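Local coordinates for hydroxyethylphosphonate dioxygenase (Streptomyces albus, PDB 6B9R), which probably cleaves 2-hydroxyethylphosphonate into hydroxymethylphosphonate and formate, using dioxygen and a non-haem iron held by protein side chains, at residues 114-117 against 123-126; 280-285 against 294-299. One frame throughout, in Å; residues are numbered along the deposited sequence.

Interaction 1: residues 114-117 against 123-126; sequences TAMS and RPEW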
loop_
_atom_site.group_PDB
_atom_site.type_symbol
_atom_site.label_atom_id
_atom_site.label_comp_id
_atom_site.label_asym_id
_atom_site.label_seq_id
_atom_site.Cartn_x
_atom_site.Cartn_y
_atom_site.Cartn_z
ATOM N N THR A 114 6.151 24.708 -4.112
ATOM C CA THR A 114 4.809 24.908 -4.642
ATOM C C THR A 114 3.838 24.023 -3.848
ATOM O O THR A 114 4.208 23.434 -2.826
ATOM C CB THR A 114 4.775 24.657 -6.156
ATOM O OG1 THR A 114 5.178 23.320 -6.447
ATOM C CG2 THR A 114 5.719 25.613 -6.865
ATOM N N ALA A 115 2.589 23.946 -4.309
ATOM C CA ALA A 115 1.510 23.422 -3.469
ATOM C C ALA A 115 1.788 21.991 -3.018
ATOM O O ALA A 115 2.063 21.112 -3.836
ATOM C CB ALA A 115 0.177 23.486 -4.218
ATOM N N MET A 116 1.694 21.769 -1.704
ATOM C CA MET A 116 1.931 20.473 -1.079
ATOM C C MET A 116 0.845 20.208 -0.050
ATOM O O MET A 116 0.092 21.109 0.329
ATOM C CB MET A 116 3.279 20.417 -0.369
ATOM C CG MET A 116 4.422 20.317 -1.276
ATOM S SD MET A 116 5.990 20.152 -0.437
ATOM C CE MET A 116 6.444 21.872 -0.244
ATOM N N SER A 117 0.808 18.968 0.445
ATOM C CA SER A 117 -0.181 18.587 1.444
ATOM C C SER A 117 0.324 17.412 2.268
ATOM O O SER A 117 0.992 16.516 1.744
ATOM C CB SER A 117 -1.514 18.208 0.789
ATOM O OG SER A 117 -2.423 17.664 1.736
ATOM N N ARG A 123 6.364 16.269 -3.540
ATOM C CA ARG A 123 7.370 17.246 -3.114
ATOM C C ARG A 123 7.737 18.065 -4.346
ATOM O O ARG A 123 8.780 17.837 -4.977
ATOM C CB ARG A 123 8.589 16.567 -2.492
ATOM C CG ARG A 123 8.280 15.881 -1.140
ATOM C CD ARG A 123 8.043 16.905 -0.045
ATOM N NE ARG A 123 7.806 16.274 1.267
ATOM C CZ ARG A 123 6.616 15.856 1.683
ATOM N NH1 ARG A 123 5.559 15.994 0.907
ATOM N NH2 ARG A 123 6.483 15.310 2.886
ATOM N N PRO A 124 6.886 19.026 -4.727
ATOM C CA PRO A 124 7.062 19.707 -6.016
ATOM C C PRO A 124 7.782 21.033 -5.878
ATOM O O PRO A 124 7.284 21.956 -5.223
ATOM C CB PRO A 124 5.622 19.907 -6.487
ATOM C CG PRO A 124 4.860 20.144 -5.186
ATOM C CD PRO A 124 5.600 19.377 -4.109
ATOM N N GLU A 125 8.948 21.154 -6.505
ATOM C CA GLU A 125 9.762 22.350 -6.376
ATOM C C GLU A 125 9.905 23.011 -7.738
ATOM O O GLU A 125 10.142 22.333 -8.743
ATOM C CB GLU A 125 11.151 22.025 -5.790
ATOM C CG GLU A 125 11.111 21.356 -4.416
ATOM C CD GLU A 125 10.905 22.344 -3.281
ATOM O OE1 GLU A 125 11.794 23.189 -3.062
ATOM O OE2 GLU A 125 9.851 22.271 -2.610
ATOM N N TRP A 126 9.691 24.322 -7.763
ATOM C CA TRP A 126 10.189 25.182 -8.822
ATOM C C TRP A 126 11.683 25.361 -8.597
ATOM O O TRP A 126 12.106 25.643 -7.472
ATOM C CB TRP A 126 9.448 26.519 -8.757
ATOM C CG TRP A 126 9.879 27.611 -9.698
ATOM C CD1 TRP A 126 9.259 27.981 -10.860
ATOM C CD2 TRP A 126 10.991 28.509 -9.533
ATOM N NE1 TRP A 126 9.928 29.040 -11.434
ATOM C CE2 TRP A 126 10.992 29.381 -10.641
ATOM C CE3 TRP A 126 11.996 28.646 -8.564
ATOM C CZ2 TRP A 126 11.956 30.380 -10.807
ATOM C CZ3 TRP A 126 12.952 29.646 -8.726
ATOM C CH2 TRP A 126 12.921 30.499 -9.838
#
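Thr114 grips the carbonyl of Pro124 twice. Its backbone N donates to Pro124 O at 3.2 Å, whereas its hydroxyl OG1 reaches Pro124 O at 2.8 Å from above the carbonyl plane, 61° out of it. With OG1 lodged between the backbone N and the carbonyl carbon (chi1 60°), both donors of one residue can serve a single acceptor. The proline ring is the tight part. Met116 CG presses on Pro124 CD at 3.2 Å, closer than usual van der Waals contact, and Ala115 O lies 3.3 Å from Pro124 CG, buried without a hydrogen-bond partner. Beyond the ring the fit slackens. The methionine bends at chi3 (-89°), and its SD passes Arg123 CD at 3.9 Å, roughly perpendicular to the arginine chain. Glu125 starts out away from 114-117 but bends at chi2, which brings OE2 near Met116 CE. Two polar ends have further partners: Thr114 OG1 is hydrogen-bonded to Tyr366 OH, and Glu125 OE1 forms a salt bridge with Arg99. Arg123, partly exposed, marks the looser flank, where Pro69 of the second subunit packs on both it and Met116. Strand 123-129 runs antiparallel between strands 106-113 and 202-208, with backbone hydrogen bonds joining Trp126 with Arg112 and Glu125 with Ala205. The 114-117 segment leaves strand 106-113 for the other antiparallel sheet of this cupin-type fold, where Ala115 meets Met89 of strand 86-89 and Thr114 touches Ser395 of strand 395-398.

Interaction 2: residues 280-285 against 294-299; sequences PELSAL and RELLVP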
loop_
_atom_site.group_PDB
_atom_site.type_symbol
_atom_site.label_atom_id
_atom_site.label_comp_id
_atom_site.label_asym_id
_atom_site.label_seq_id
_atom_site.Cartn_x
_atom_site.Cartn_y
_atom_site.Cartn_z
ATOM N N PRO A 280 -5.119 -18.173 -22.549
ATOM C CA PRO A 280 -5.807 -19.328 -21.955
ATOM C C PRO A 280 -4.978 -20.039 -20.902
ATOM O O PRO A 280 -5.542 -20.575 -19.939
ATOM C CB PRO A 280 -6.078 -20.234 -23.168
ATOM C CG PRO A 280 -6.021 -19.324 -24.333
ATOM C CD PRO A 280 -4.951 -18.346 -24.004
ATOM N N GLU A 281 -3.650 -20.068 -21.068
ATOM C CA GLU A 281 -2.780 -20.627 -20.039
ATOM C C GLU A 281 -2.784 -19.765 -18.784
ATOM O O GLU A 281 -2.821 -20.287 -17.662
ATOM C CB GLU A 281 -1.357 -20.776 -20.581
ATOM C CG GLU A 281 -1.254 -21.750 -21.731
ATOM C CD GLU A 281 0.124 -21.769 -22.372
ATOM O OE1 GLU A 281 0.779 -20.709 -22.412
ATOM O OE2 GLU A 281 0.554 -22.848 -22.838
ATOM N N LEU A 282 -2.730 -18.442 -18.949
ATOM C CA LEU A 282 -2.757 -17.571 -17.778
ATOM C C LEU A 282 -4.047 -17.755 -16.990
ATOM O O LEU A 282 -4.036 -17.752 -15.751
ATOM C CB LEU A 282 -2.594 -16.110 -18.198
ATOM C CG LEU A 282 -1.212 -15.657 -18.674
ATOM C CD1 LEU A 282 -1.302 -14.259 -19.245
ATOM C CD2 LEU A 282 -0.212 -15.685 -17.531
ATOM N N SER A 283 -5.174 -17.916 -17.689
ATOM C CA SER A 283 -6.444 -18.082 -16.987
ATOM C C SER A 283 -6.462 -19.378 -16.196
ATOM O O SER A 283 -6.934 -19.408 -15.053
ATOM C CB SER A 283 -7.610 -18.062 -17.976
ATOM O OG SER A 283 -7.646 -16.851 -18.701
ATOM N N ALA A 284 -5.974 -20.463 -16.802
ATOM C CA ALA A 284 -5.947 -21.756 -16.130
ATOM C C ALA A 284 -4.986 -21.737 -14.946
ATOM O O ALA A 284 -5.312 -22.242 -13.865
ATOM C CB ALA A 284 -5.569 -22.851 -17.129
ATOM N N LEU A 285 -3.800 -21.158 -15.130
ATOM C CA LEU A 285 -2.852 -21.071 -14.025
ATOM C C LEU A 285 -3.404 -20.214 -12.898
ATOM O O LEU A 285 -3.308 -20.588 -11.723
ATOM C CB LEU A 285 -1.516 -20.511 -14.513
ATOM C CG LEU A 285 -0.709 -21.378 -15.478
ATOM C CD1 LEU A 285 0.398 -20.558 -16.112
ATOM C CD2 LEU A 285 -0.135 -22.598 -14.758
ATOM N N ARG A 294 -4.806 -10.920 -13.201
ATOM C CA ARG A 294 -4.109 -9.686 -12.854
ATOM C C ARG A 294 -2.800 -9.958 -12.118
ATOM O O ARG A 294 -1.787 -9.297 -12.369
ATOM C CB ARG A 294 -5.037 -8.808 -12.008
ATOM C CG ARG A 294 -4.467 -7.459 -11.609
ATOM C CD ARG A 294 -5.462 -6.609 -10.802
ATOM N NE ARG A 294 -4.791 -5.405 -10.311
ATOM C CZ ARG A 294 -4.963 -4.179 -10.807
ATOM N NH1 ARG A 294 -4.271 -3.165 -10.303
ATOM N NH2 ARG A 294 -5.838 -3.952 -11.784
ATOM N N GLU A 295 -2.791 -10.948 -11.220
ATOM C CA GLU A 295 -1.635 -11.155 -10.360
ATOM C C GLU A 295 -0.485 -11.890 -11.036
ATOM O O GLU A 295 0.611 -11.926 -10.462
ATOM C CB GLU A 295 -2.057 -11.912 -9.090
ATOM C CG GLU A 295 -3.056 -11.123 -8.269
ATOM C CD GLU A 295 -2.456 -9.832 -7.706
ATOM O OE1 GLU A 295 -1.226 -9.776 -7.492
ATOM O OE2 GLU A 295 -3.219 -8.872 -7.471
ATOM N N LEU A 296 -0.690 -12.472 -12.224
ATOM C CA LEU A 296 0.386 -13.130 -12.960
ATOM C C LEU A 296 0.991 -12.239 -14.036
ATOM O O LEU A 296 1.938 -12.659 -14.712
ATOM C CB LEU A 296 -0.121 -14.428 -13.593
ATOM C CG LEU A 296 -0.651 -15.502 -12.633
ATOM C CD1 LEU A 296 -1.128 -16.729 -13.434
ATOM C CD2 LEU A 296 0.394 -15.921 -11.617
ATOM N N LEU A 297 0.465 -11.028 -14.214
ATOM C CA LEU A 297 0.966 -10.075 -15.194
ATOM C C LEU A 297 1.923 -9.101 -14.517
ATOM O O LEU A 297 1.695 -8.687 -13.380
ATOM C CB LEU A 297 -0.183 -9.307 -15.846
ATOM C CG LEU A 297 -1.132 -10.125 -16.723
ATOM C CD1 LEU A 297 -2.149 -9.191 -17.364
ATOM C CD2 LEU A 297 -0.340 -10.868 -17.794
ATOM N N VAL A 298 2.996 -8.746 -15.215
ATOM C CA VAL A 298 4.044 -7.885 -14.683
ATOM C C VAL A 298 4.142 -6.669 -15.591
ATOM O O VAL A 298 4.214 -6.827 -16.810
ATOM C CB VAL A 298 5.405 -8.601 -14.598
ATOM C CG1 VAL A 298 6.427 -7.729 -13.880
ATOM C CG2 VAL A 298 5.261 -9.942 -13.898
ATOM N N PRO A 299 4.151 -5.454 -15.062
ATOM C CA PRO A 299 4.281 -4.293 -15.938
ATOM C C PRO A 299 5.665 -4.248 -16.551
ATOM O O PRO A 299 6.643 -4.727 -15.974
ATOM C CB PRO A 299 4.047 -3.106 -14.998
ATOM C CG PRO A 299 4.502 -3.610 -13.681
ATOM C CD PRO A 299 4.083 -5.059 -13.648
#
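Leu282 and Leu296 form the middle of a contact made by leucine side chains, without a hydrogen bond between the segments; the two run past one another in opposite senses. With CG anti to the carbonyl carbon (chi1 -72°), Leu282 sends out two methyls that divide the work: CD2 lies 4.1 Å from Leu296 CB, and CD1 meets Leu297 CD2 at 3.8 Å. Leu296 points end-on at the helix, its CD1 settling against Leu282 O (3.9 Å) and Leu285 CB (4.0 Å), the former a van der Waals touch on the backbone. Because Leu282 and Leu285 are three residues apart on the helix, they offer one shared greasy face.

Polar interactions lie off this interface. Glu281 forms a salt bridge with Arg266; Arg294 pairs with Glu295 of the second subunit and also bonds to Leu297 O of that subunit, tying the far side of the 294-299 segment to the dimer.

The contact folds the chain after helix 279-288 back on that helix, within a Cro/C1-type helix-turn-helix domain. Leu285 continues the core onto Leu256 of helix 253-260, while Leu296 and Leu297 rest on Val245 and His238 of helix 238-249.

The two contacts belong to different modules. Interaction 1 lies within the iron-binding beta domain and interaction 2 within the helix-turn-helix domain, on opposite sides of the chain's centre; their own centres are 39 Å apart and their nearest atoms about 22 Å. Interaction 1 is the one related to the pocket: the side chain of Glu125 is about 7 Å from bound 2-hydroxyethylphosphonate and touches Tyr111, a pocket residue, and its strand goes on to Ile127, another. The iron itself is bound by His149, Gln153 and His190, none of them in either contact. Both interactions also touch the second subunit, the first by packing, the second also through salt bridges and hydrogen bonds.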